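Local coordinates for protein putative D-lactate dehydrogenase (Chlamydomonas reinhardtii, PDB 4ZGS) that probably reduces pyruvate to D-lactate with NADH in algal chloroplast fermentation, and belongs to the D-isomer specific 2-hydroxyacid dehydrogenase family, at residues P132-E137 against T336-E341; Q44-F49 against A107-G112; F148-H153 against G260-N265; I272-L277 against V293-G298. One frame throughout, in Å; residues are numbered along the deposited sequence.

Contact 1: residues P132-E137 against T336-E341; sequences PTYSPE and TAFLTE. With NAD (nicotinamide-adenine-dinucleotide), chain I.
Tyr-134 lays one face of its ring over the side chain of Phe-338, whose CD2 stands 4.3 Å above the tyrosine plane, over its centre. The planes are turned 43° against each other, an oblique pairing. The shortest approach comes from the root of the phenylalanine, with Phe-338 CB 3.5 Å from Tyr-134 CD2. A chi1 of 82° sets the Phe-338 ring between its own backbone N and carbonyl carbon, where its root and CD1 lie close to the NAD carboxamide: Phe-338 CD1 is 3.1 Å from NAD N7N. The two segments are the chain crossings between the lobes of the 2-hydroxyacid dehydrogenase fold, one leading into helix 136-151 and the other into helix 341-359, and the nicotinamide lies in the cleft they border. Tyr-134 turns an edge to this ring, with CE2 3.1 Å from NAD C5N and C4N of NAD lying in the tyrosine plane. The hydroxyl of Tyr-134 is bonded to the backbone N of Ala-111. With an alanine in place of Tyr-134, the nicotinamide would probably lose the wall along C4N and C5N, and Ala-111 N its hydroxyl partner. On the far segment, Asp-292 takes the amides of Thr-336 and Ala-337, while Arg-152 of the second subunit bonds to their carbonyl oxygens.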
# COMPACT_ATOMS: atom_id res chain seq x y z
N PRO A 132 26.28 17.37 -18.66
CA PRO A 132 26.99 16.08 -18.62
C PRO A 132 27.19 15.46 -17.22
O PRO A 132 27.34 14.24 -17.16
CB PRO A 132 28.33 16.41 -19.28
CG PRO A 132 28.51 17.87 -19.10
CD PRO A 132 27.15 18.50 -19.00
N THR A 133 27.17 16.22 -16.13
CA THR A 133 27.37 15.60 -14.82
C THR A 133 26.49 16.12 -13.67
O THR A 133 26.45 17.32 -13.38
CB THR A 133 28.85 15.69 -14.37
OG1 THR A 133 29.36 17.00 -14.68
CG2 THR A 133 29.70 14.66 -15.11
N TYR A 134 25.79 15.17 -13.06
CA TYR A 134 25.11 15.31 -11.77
C TYR A 134 26.13 15.08 -10.63
O TYR A 134 27.15 14.44 -10.86
CB TYR A 134 23.96 14.31 -11.64
CG TYR A 134 23.20 14.02 -12.92
CD1 TYR A 134 22.86 15.04 -13.81
CD2 TYR A 134 22.82 12.73 -13.24
CE1 TYR A 134 22.17 14.76 -14.99
CE2 TYR A 134 22.13 12.44 -14.40
CZ TYR A 134 21.80 13.45 -15.28
OH TYR A 134 21.11 13.13 -16.43
N SER A 135 25.85 15.59 -9.43
CA SER A 135 26.68 15.29 -8.25
C SER A 135 26.81 13.81 -8.00
O SER A 135 25.84 13.15 -7.72
CB SER A 135 26.10 15.91 -6.97
OG SER A 135 25.85 17.29 -7.11
N PRO A 136 28.03 13.29 -8.08
CA PRO A 136 28.29 11.85 -8.00
C PRO A 136 27.92 11.32 -6.60
O PRO A 136 27.65 10.13 -6.44
CB PRO A 136 29.80 11.75 -8.27
CG PRO A 136 30.33 13.11 -7.93
CD PRO A 136 29.25 14.07 -8.31
N GLU A 137 27.93 12.20 -5.60
CA GLU A 137 27.44 11.83 -4.28
C GLU A 137 25.98 11.43 -4.29
O GLU A 137 25.60 10.48 -3.59
CB GLU A 137 27.63 12.97 -3.28
CG GLU A 137 29.01 13.12 -2.79
CD GLU A 137 29.84 13.96 -3.70
OE1 GLU A 137 29.32 14.30 -4.80
OE2 GLU A 137 31.02 14.21 -3.33
N THR A 336 15.44 7.61 -9.65
CA THR A 336 15.59 8.76 -8.77
C THR A 336 17.00 8.96 -8.18
O THR A 336 17.18 9.85 -7.36
CB THR A 336 14.58 8.69 -7.63
OG1 THR A 336 14.83 7.51 -6.85
CG2 THR A 336 13.17 8.61 -8.18
N ALA A 337 17.96 8.10 -8.53
CA ALA A 337 19.28 8.20 -7.93
C ALA A 337 19.93 9.60 -8.11
O ALA A 337 20.68 10.01 -7.24
CB ALA A 337 20.22 7.13 -8.49
N PHE A 338 19.65 10.28 -9.22
CA PHE A 338 20.19 11.62 -9.47
C PHE A 338 19.30 12.65 -8.84
O PHE A 338 19.61 13.83 -8.84
CB PHE A 338 20.29 11.96 -10.95
CG PHE A 338 18.96 12.44 -11.54
CD1 PHE A 338 17.87 11.57 -11.64
CD2 PHE A 338 18.78 13.77 -11.90
CE1 PHE A 338 16.63 12.02 -12.16
CE2 PHE A 338 17.55 14.22 -12.42
CZ PHE A 338 16.48 13.35 -12.55
N LEU A 339 18.15 12.24 -8.35
CA LEU A 339 17.16 13.25 -8.07
C LEU A 339 17.26 13.73 -6.63
O LEU A 339 16.65 13.19 -5.71
CB LEU A 339 15.76 12.71 -8.36
CG LEU A 339 14.59 13.67 -8.32
CD1 LEU A 339 14.56 14.59 -9.57
CD2 LEU A 339 13.30 12.81 -8.17
N THR A 340 17.90 14.89 -6.50
CA THR A 340 18.34 15.44 -5.24
C THR A 340 18.27 16.94 -5.35
O THR A 340 18.43 17.46 -6.43
CB THR A 340 19.76 14.93 -4.95
OG1 THR A 340 19.67 13.76 -4.12
CG2 THR A 340 20.61 15.99 -4.30
N GLU A 341 18.01 17.65 -4.26
CA GLU A 341 18.14 19.10 -4.25
C GLU A 341 19.48 19.51 -4.88
O GLU A 341 19.52 20.32 -5.81
CB GLU A 341 18.07 19.67 -2.83
CG GLU A 341 16.70 19.92 -2.28
CD GLU A 341 16.75 20.61 -0.93
OE1 GLU A 341 17.76 21.27 -0.64
OE2 GLU A 341 15.76 20.52 -0.16
PA NAD I . 32.54 7.85 -15.10
O1A NAD I . 33.19 7.98 -16.42
O2A NAD I . 33.47 8.66 -14.27
O5B NAD I . 32.46 6.32 -14.61
C5B NAD I . 32.55 5.23 -15.52
C4B NAD I . 33.74 4.38 -15.24
O4B NAD I . 33.52 2.97 -15.69
C3B NAD I . 34.95 4.88 -15.94
O3B NAD I . 36.07 5.05 -15.02
C2B NAD I . 35.31 3.86 -16.92
O2B NAD I . 36.75 3.81 -17.08
C1B NAD I . 34.80 2.59 -16.37
N9A NAD I . 34.65 1.56 -17.33
C8A NAD I . 34.69 1.69 -18.74
N7A NAD I . 34.51 0.44 -19.35
C5A NAD I . 34.37 -0.47 -18.32
C6A NAD I . 34.17 -1.88 -18.21
N6A NAD I . 34.06 -2.70 -19.37
N1A NAD I . 34.08 -2.39 -17.07
C2A NAD I . 34.15 -1.83 -15.99
N3A NAD I . 34.34 -0.56 -15.89
C4A NAD I . 34.46 0.24 -17.03
O3 NAD I . 31.08 8.51 -15.09
PN NAD I . 30.12 8.59 -13.81
O1N NAD I . 29.86 9.98 -13.37
O2N NAD I . 30.78 8.00 -12.61
O5D NAD I . 28.76 7.81 -14.11
C5D NAD I . 27.97 8.08 -15.28
C4D NAD I . 26.88 7.08 -15.26
O4D NAD I . 25.87 7.44 -14.24
C3D NAD I . 26.13 7.01 -16.52
O3D NAD I . 26.85 6.23 -17.52
C2D NAD I . 24.90 6.33 -16.11
O2D NAD I . 25.12 4.90 -16.15
C1D NAD I . 24.64 6.76 -14.71
N1N NAD I . 23.52 7.61 -14.64
C2N NAD I . 22.51 7.38 -13.67
C3N NAD I . 21.39 8.21 -13.61
C7N NAD I . 20.31 7.96 -12.57
O7N NAD I . 20.04 6.82 -12.23
N7N NAD I . 19.59 9.04 -12.00
C4N NAD I . 21.27 9.28 -14.52
C5N NAD I . 22.26 9.51 -15.49
C6N NAD I . 23.38 8.68 -15.55

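Contact 2: residues Q44-F49 against A107-G112; sequences QYVKDF and ALRCAG
Tyr-45 and Val-46, neighbours in the first turn of helix 44-57, both meet the guanidinium of Arg-109, which reaches out from just beyond the end of strand 105-108. The polar approach is very short but badly directed: Tyr-45 OH lies 2.6 Å from Arg-109 NH2, at an angle that does not make a hydrogen bond, and the placing of these two atoms is uncertain in detail. The hydroxyl comes in at the edge of the guanidinium, near its plane, while the tyrosine ring is tilted 55° from that plane. The arginine chain is bent at chi2 and chi3 (chi3 43°), and these bends bring NH2 up to the hydroxyl and to the valine beside it.

Apolar contact supplies the rest. Val-46 CG1 sits over the centre of one guanidinium face, 4.1 Å above its plane, and the other methyl presses on the same group, with Val-46 CG2 3.1 Å from Arg-109 NH2. That methyl also lies over the rim of one face of the Tyr-45 ring, so it is wedged between ring and guanidinium.

The partners belong to one parallel, five-stranded alpha/beta domain, in which helix 44-57 is the crossover from strand 36-39 to strand 60-63. Phe-85 touches both Tyr-45 and Arg-109, and Val-172 of the second subunit packs on Tyr-45. Between these two segments the buried guanidinium meets its neighbours through close fit, a methyl over one face and a hydroxyl set close at its edge, and probably some electrostatic attraction, not through a well-directed bond.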
# COMPACT_ATOMS: atom_id res chain seq x y z
N GLN A 44 5.82 18.74 -11.40
CA GLN A 44 5.96 19.51 -10.18
C GLN A 44 7.43 19.78 -9.78
O GLN A 44 7.72 20.84 -9.24
CB GLN A 44 5.23 18.86 -9.02
CG GLN A 44 5.00 19.86 -7.92
CD GLN A 44 4.32 21.12 -8.44
OE1 GLN A 44 4.87 22.22 -8.34
NE2 GLN A 44 3.13 20.96 -9.02
N TYR A 45 8.32 18.81 -9.98
CA TYR A 45 9.69 18.94 -9.49
C TYR A 45 10.49 19.96 -10.32
O TYR A 45 11.37 20.65 -9.79
CB TYR A 45 10.39 17.56 -9.46
CG TYR A 45 11.04 17.10 -10.77
CD1 TYR A 45 12.40 17.35 -11.02
CD2 TYR A 45 10.30 16.41 -11.75
CE1 TYR A 45 13.01 16.91 -12.20
CE2 TYR A 45 10.90 15.98 -12.95
CZ TYR A 45 12.26 16.23 -13.16
OH TYR A 45 12.88 15.81 -14.32
N VAL A 46 10.13 20.05 -11.60
CA VAL A 46 10.73 21.00 -12.52
C VAL A 46 10.28 22.41 -12.17
O VAL A 46 11.07 23.35 -12.25
CB VAL A 46 10.36 20.68 -13.99
CG1 VAL A 46 11.13 21.61 -14.94
CG2 VAL A 46 10.63 19.21 -14.30
N LYS A 47 9.02 22.56 -11.80
CA LYS A 47 8.55 23.85 -11.32
C LYS A 47 9.32 24.20 -10.07
O LYS A 47 9.73 25.33 -9.88
CB LYS A 47 7.05 23.85 -11.04
CG LYS A 47 6.14 23.71 -12.26
CD LYS A 47 4.68 23.54 -11.82
CE LYS A 47 3.70 23.47 -13.01
NZ LYS A 47 2.26 23.60 -12.55
N ASP A 48 9.48 23.25 -9.18
CA ASP A 48 10.16 23.54 -7.93
C ASP A 48 11.64 23.99 -8.13
O ASP A 48 12.04 24.99 -7.58
CB ASP A 48 10.09 22.34 -6.99
CG ASP A 48 8.64 22.01 -6.55
OD1 ASP A 48 7.75 22.89 -6.60
OD2 ASP A 48 8.41 20.86 -6.11
N PHE A 49 12.44 23.19 -8.84
CA PHE A 49 13.87 23.44 -8.93
C PHE A 49 14.23 24.43 -10.07
O PHE A 49 15.22 25.12 -9.98
CB PHE A 49 14.66 22.13 -9.07
CG PHE A 49 14.99 21.71 -10.50
CD1 PHE A 49 16.24 22.04 -11.08
CD2 PHE A 49 14.08 20.99 -11.27
CE1 PHE A 49 16.57 21.65 -12.40
CE2 PHE A 49 14.39 20.60 -12.59
CZ PHE A 49 15.64 20.92 -13.15
N ALA A 107 18.27 22.83 -24.98
CA ALA A 107 19.01 22.55 -23.74
C ALA A 107 18.37 21.40 -22.97
O ALA A 107 17.22 21.48 -22.55
CB ALA A 107 19.08 23.78 -22.84
N LEU A 108 19.13 20.33 -22.81
CA LEU A 108 18.71 19.21 -22.01
C LEU A 108 19.01 19.52 -20.54
O LEU A 108 20.11 19.92 -20.21
CB LEU A 108 19.43 17.93 -22.44
CG LEU A 108 19.16 17.12 -23.73
CD1 LEU A 108 17.65 16.90 -24.01
CD2 LEU A 108 19.85 17.71 -24.92
N ARG A 109 18.02 19.29 -19.69
CA ARG A 109 18.10 19.45 -18.24
C ARG A 109 18.67 18.15 -17.71
O ARG A 109 18.39 17.76 -16.58
CB ARG A 109 16.74 19.68 -17.57
CG ARG A 109 15.86 20.79 -18.04
CD ARG A 109 14.42 20.29 -18.22
NE ARG A 109 14.06 19.44 -17.10
CZ ARG A 109 13.02 18.63 -17.04
NH1 ARG A 109 12.13 18.56 -18.03
NH2 ARG A 109 12.86 17.89 -15.96
N CYS A 110 19.27 17.38 -18.61
CA CYS A 110 19.78 16.05 -18.27
C CYS A 110 21.10 15.77 -19.00
O CYS A 110 21.56 16.58 -19.78
CB CYS A 110 18.75 14.99 -18.66
SG CYS A 110 18.28 15.15 -20.42
N ALA A 111 21.70 14.60 -18.79
CA ALA A 111 22.89 14.26 -19.53
C ALA A 111 22.62 13.38 -20.74
O ALA A 111 23.45 13.30 -21.63
CB ALA A 111 23.89 13.53 -18.60
N GLY A 112 21.45 12.76 -20.79
CA GLY A 112 21.09 11.96 -21.95
C GLY A 112 20.59 12.76 -23.14
O GLY A 112 19.58 13.46 -23.04

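Contact 3: residues F148-H153 against G260-N265; sequences FALNRH and GVMLIN
Met-262 drives its methyl between two consecutive residues of the helix end, Leu-150 and Asn-151, and this is the close part of the contact. The CE carbon of Met-262 lies 3.3 Å from Asn-151 OD1 and 3.8 Å from Leu-150 CB. The methionine leaves the strand fully extended, CG anti to the backbone N at chi1 170°, and bends only at its last torsion, which turns CE against the helix while SD stays beside the leucine branch, 4.1 Å from Leu-150 CD1. Leu-150 reaches past the sulfur as well and meets Ile-264 tip to tip, CD1 to CD1 at 4.0 Å.

The helix here is the last part of 136-151, laid against strand 261-265, an inner strand of the six-stranded parallel Rossmann-type sheet of the NAD-binding domain. Val-235 and Asp-233 take part in backbone bonds with Met-262, while Ala-288 and Ile-147 pack on its side chain. Were Met-262 an alanine, a gap would probably open between helix end and sheet, leaving Leu-150 and the side-chain oxygen of Asn-151 without the methyl they rest on.

Away from the methionine the contact thins out, and Leu-150 is itself only partly buried. The helix closes in a Schellman motif with His-153 at positive phi (52°), its backbone N making a weak bond to Leu-150 O and Leu-154 N bonding back to Ala-149 O. This end of the helix meets other subunits: Arg-152 bonds to Ser-138 O of the second subunit, and His-153 packs on Pro-310 of the fourth.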
# COMPACT_ATOMS: atom_id res chain seq x y z
N PHE A 148 20.86 -0.18 2.47
CA PHE A 148 20.36 -0.14 3.82
C PHE A 148 18.91 -0.60 3.92
O PHE A 148 18.59 -1.38 4.80
CB PHE A 148 20.53 1.26 4.41
CG PHE A 148 21.82 1.42 5.19
CD1 PHE A 148 21.93 0.93 6.48
CD2 PHE A 148 22.92 2.04 4.62
CE1 PHE A 148 23.10 1.08 7.18
CE2 PHE A 148 24.08 2.19 5.32
CZ PHE A 148 24.16 1.70 6.60
N ALA A 149 18.06 -0.14 3.00
CA ALA A 149 16.65 -0.41 3.03
C ALA A 149 16.44 -1.92 2.92
O ALA A 149 15.70 -2.50 3.71
CB ALA A 149 15.90 0.36 1.90
N LEU A 150 17.11 -2.56 1.97
CA LEU A 150 17.01 -4.01 1.82
C LEU A 150 17.54 -4.80 3.02
O LEU A 150 16.95 -5.79 3.45
CB LEU A 150 17.77 -4.47 0.57
CG LEU A 150 17.16 -4.05 -0.77
CD1 LEU A 150 18.16 -4.32 -1.90
CD2 LEU A 150 15.86 -4.79 -1.00
N ASN A 151 18.68 -4.36 3.55
CA ASN A 151 19.26 -5.01 4.72
C ASN A 151 18.29 -5.06 5.87
O ASN A 151 18.26 -6.02 6.63
CB ASN A 151 20.52 -4.28 5.18
CG ASN A 151 21.74 -4.75 4.47
OD1 ASN A 151 21.75 -5.82 3.85
ND2 ASN A 151 22.81 -3.99 4.58
N ARG A 152 17.59 -3.95 6.07
CA ARG A 152 16.73 -3.81 7.21
C ARG A 152 15.26 -3.98 6.88
O ARG A 152 14.42 -3.69 7.72
CB ARG A 152 17.01 -2.48 7.91
CG ARG A 152 18.50 -2.34 8.29
CD ARG A 152 19.02 -3.58 9.07
NE ARG A 152 18.53 -3.65 10.45
CZ ARG A 152 19.22 -3.29 11.53
NH1 ARG A 152 20.48 -2.84 11.41
NH2 ARG A 152 18.66 -3.38 12.74
N HIS A 153 14.95 -4.38 5.64
CA HIS A 153 13.56 -4.60 5.22
C HIS A 153 12.70 -3.40 5.54
O HIS A 153 11.57 -3.55 6.02
CB HIS A 153 12.93 -5.86 5.93
CG HIS A 153 13.62 -7.15 5.65
ND1 HIS A 153 13.36 -7.91 4.53
CD2 HIS A 153 14.57 -7.82 6.35
CE1 HIS A 153 14.11 -9.00 4.56
NE2 HIS A 153 14.86 -8.97 5.65
N GLY A 260 23.38 -15.71 -1.99
CA GLY A 260 22.76 -14.77 -1.08
C GLY A 260 23.20 -13.36 -1.36
O GLY A 260 22.82 -12.44 -0.64
N VAL A 261 23.96 -13.18 -2.44
CA VAL A 261 24.49 -11.87 -2.79
C VAL A 261 23.40 -10.85 -3.01
O VAL A 261 22.36 -11.16 -3.56
CB VAL A 261 25.32 -11.90 -4.08
CG1 VAL A 261 24.45 -12.28 -5.27
CG2 VAL A 261 25.88 -10.52 -4.31
N MET A 262 23.63 -9.63 -2.54
CA MET A 262 22.77 -8.48 -2.82
C MET A 262 23.34 -7.73 -4.01
O MET A 262 24.49 -7.30 -3.97
CB MET A 262 22.69 -7.54 -1.60
CG MET A 262 22.02 -6.19 -1.85
SD MET A 262 21.82 -5.30 -0.28
CE MET A 262 20.96 -6.53 0.70
N LEU A 263 22.55 -7.58 -5.07
CA LEU A 263 23.00 -6.88 -6.28
C LEU A 263 22.33 -5.53 -6.34
O LEU A 263 21.13 -5.44 -6.18
CB LEU A 263 22.68 -7.69 -7.52
CG LEU A 263 22.91 -7.05 -8.87
CD1 LEU A 263 24.37 -6.62 -8.94
CD2 LEU A 263 22.61 -8.07 -9.95
N ILE A 264 23.11 -4.47 -6.55
CA ILE A 264 22.58 -3.11 -6.64
C ILE A 264 22.93 -2.50 -7.96
O ILE A 264 24.09 -2.45 -8.34
CB ILE A 264 23.13 -2.21 -5.56
CG1 ILE A 264 22.80 -2.79 -4.20
CG2 ILE A 264 22.55 -0.83 -5.71
CD1 ILE A 264 21.34 -2.90 -3.94
N ASN A 265 21.92 -2.05 -8.69
CA ASN A 265 22.22 -1.39 -9.94
C ASN A 265 21.50 -0.06 -10.09
O ASN A 265 20.28 -0.02 -10.28
CB ASN A 265 21.86 -2.34 -11.07
CG ASN A 265 22.24 -1.81 -12.39
OD1 ASN A 265 23.06 -0.89 -12.50
ND2 ASN A 265 21.61 -2.33 -13.44

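Contact 4: residues I272-L277 against V293-G298; sequences IDSAAL and VYENEG
Ser-274 and Tyr-294 are brought together by their first torsions: OG of the serine lies anti to its carbonyl carbon (chi1 -51°), and the tyrosine ring swings out with CG opposite its own backbone N (chi1 176°). The hydroxyl thus ends 3.2 Å from Tyr-294 CE1, meeting the ring at a slant, and Ser-274 CB follows at 3.6 Å from the same CE1. This is van der Waals contact of a small polar group with the ring carbons; no hydrogen bond joins the segments.

Glu-295 comes up to the serine with an extended chain. Its carboxylate stops short of bonding, Glu-295 OE1 being 3.8 Å from Ser-274 OG. The same oxygen lies 4.9 Å from Asp-273 OD1, and these like charges probably disfavour a closer approach, although the exposed position of Glu-295 would let solvent screen them.

Bonds within each segment help to shape it. Leu-277 N bonds to Ser-274 O as the chain begins to coil, and Asp-273 OD1 receives a weak bond from Ala-275 N. On the other side, Asn-296 makes an Asx turn, its OD1 accepting from Gly-298 N at 3.1 Å in the carbonyl plane, and Glu-297 OE2 weakly holds Tyr-294 N.

The two loops follow successive parallel strands of the Rossmann-type sheet, 261-265 and 286-291, with helix 277-283 as the beta-alpha-beta crossover between them. Ile-272 packs on both strands, Leu-277 on strand 286-291, and helix 319-324 touches Ser-274 through Gln-320 and Tyr-294 through Phe-321.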
# COMPACT_ATOMS: atom_id res chain seq x y z
N ILE A 272 22.29 -5.60 -16.79
CA ILE A 272 21.65 -6.80 -16.27
C ILE A 272 20.73 -7.45 -17.27
O ILE A 272 19.95 -6.76 -17.92
CB ILE A 272 20.81 -6.50 -15.02
CG1 ILE A 272 21.68 -5.94 -13.89
CG2 ILE A 272 20.08 -7.75 -14.57
CD1 ILE A 272 20.85 -5.62 -12.67
N ASP A 273 20.79 -8.77 -17.39
CA ASP A 273 19.83 -9.46 -18.24
C ASP A 273 18.67 -9.89 -17.36
O ASP A 273 18.76 -10.85 -16.61
CB ASP A 273 20.47 -10.65 -18.94
CG ASP A 273 19.47 -11.57 -19.60
OD1 ASP A 273 18.30 -11.18 -19.86
OD2 ASP A 273 19.87 -12.72 -19.90
N SER A 274 17.55 -9.18 -17.49
CA SER A 274 16.46 -9.28 -16.54
C SER A 274 15.84 -10.67 -16.54
O SER A 274 15.37 -11.15 -15.52
CB SER A 274 15.38 -8.25 -16.88
OG SER A 274 15.97 -6.98 -17.02
N ALA A 275 15.83 -11.33 -17.69
CA ALA A 275 15.31 -12.69 -17.72
C ALA A 275 16.01 -13.59 -16.69
O ALA A 275 15.37 -14.40 -16.01
CB ALA A 275 15.42 -13.28 -19.14
N ALA A 276 17.31 -13.39 -16.50
CA ALA A 276 18.08 -14.30 -15.65
C ALA A 276 17.80 -14.10 -14.16
O ALA A 276 18.12 -14.96 -13.36
CB ALA A 276 19.57 -14.14 -15.92
N LEU A 277 17.15 -13.00 -13.79
CA LEU A 277 17.02 -12.67 -12.38
C LEU A 277 16.10 -13.61 -11.59
O LEU A 277 16.38 -13.90 -10.42
CB LEU A 277 16.50 -11.24 -12.22
CG LEU A 277 17.47 -10.12 -12.64
CD1 LEU A 277 16.87 -8.74 -12.43
CD2 LEU A 277 18.79 -10.25 -11.94
N VAL A 293 17.13 1.27 -12.05
CA VAL A 293 17.11 1.17 -13.52
C VAL A 293 16.77 -0.25 -14.00
O VAL A 293 17.05 -1.23 -13.29
CB VAL A 293 18.49 1.60 -14.13
CG1 VAL A 293 18.75 3.09 -13.89
CG2 VAL A 293 19.64 0.73 -13.57
N TYR A 294 16.18 -0.34 -15.19
CA TYR A 294 15.73 -1.61 -15.79
C TYR A 294 15.85 -1.58 -17.32
O TYR A 294 15.62 -0.55 -17.92
CB TYR A 294 14.29 -1.88 -15.37
CG TYR A 294 13.67 -3.10 -15.99
CD1 TYR A 294 13.87 -4.37 -15.46
CD2 TYR A 294 12.87 -2.98 -17.13
CE1 TYR A 294 13.28 -5.48 -16.04
CE2 TYR A 294 12.28 -4.08 -17.71
CZ TYR A 294 12.49 -5.33 -17.16
OH TYR A 294 11.90 -6.43 -17.74
N GLU A 295 16.10 -2.72 -17.96
CA GLU A 295 16.56 -2.77 -19.36
C GLU A 295 15.78 -2.02 -20.46
O GLU A 295 16.42 -1.41 -21.32
CB GLU A 295 16.63 -4.23 -19.79
CG GLU A 295 17.23 -4.45 -21.16
CD GLU A 295 17.04 -5.89 -21.61
OE1 GLU A 295 16.56 -6.71 -20.80
OE2 GLU A 295 17.36 -6.19 -22.78
N ASN A 296 14.45 -2.06 -20.48
CA ASN A 296 13.75 -1.18 -21.44
C ASN A 296 12.98 -0.14 -20.64
O ASN A 296 11.93 -0.41 -20.09
CB ASN A 296 12.82 -1.96 -22.40
CG ASN A 296 12.27 -1.07 -23.56
OD1 ASN A 296 12.25 0.16 -23.48
ND2 ASN A 296 11.85 -1.72 -24.65
N GLU A 297 13.51 1.07 -20.59
CA GLU A 297 12.88 2.11 -19.81
C GLU A 297 11.98 3.02 -20.61
O GLU A 297 11.22 3.78 -20.03
CB GLU A 297 13.96 2.98 -19.16
CG GLU A 297 14.80 2.27 -18.13
CD GLU A 297 15.96 3.11 -17.66
OE1 GLU A 297 16.15 4.22 -18.20
OE2 GLU A 297 16.69 2.66 -16.76
N GLY A 298 12.05 2.89 -21.94
CA GLY A 298 11.35 3.76 -22.88
C GLY A 298 9.85 3.63 -22.87
O GLY A 298 9.30 2.56 -23.16

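Contacts 1 and 2 adjoin each other through the Tyr-134 hydroxyl at Ala-111 and through Leu-339, which packs on Tyr-45, tying the cofactor cleft to the five-stranded domain. Contacts 3 and 4 belong to the six-stranded domain and touch where Ile-272 and Val-293 pack on Asn-265. Contacts 1 and 3 use opposite ends of helix 136-151, and contacts 1, 2 and 3 all reach the second subunit. Contacts 2 and 3 are buried, one an arginine among methyls and a hydroxyl, the other mainly aliphatic. Contact 1 is aromatic and partly buried beside NAD, whereas contact 4, mostly buried, has one exposed acidic residue, Glu-295, and touches no other subunit.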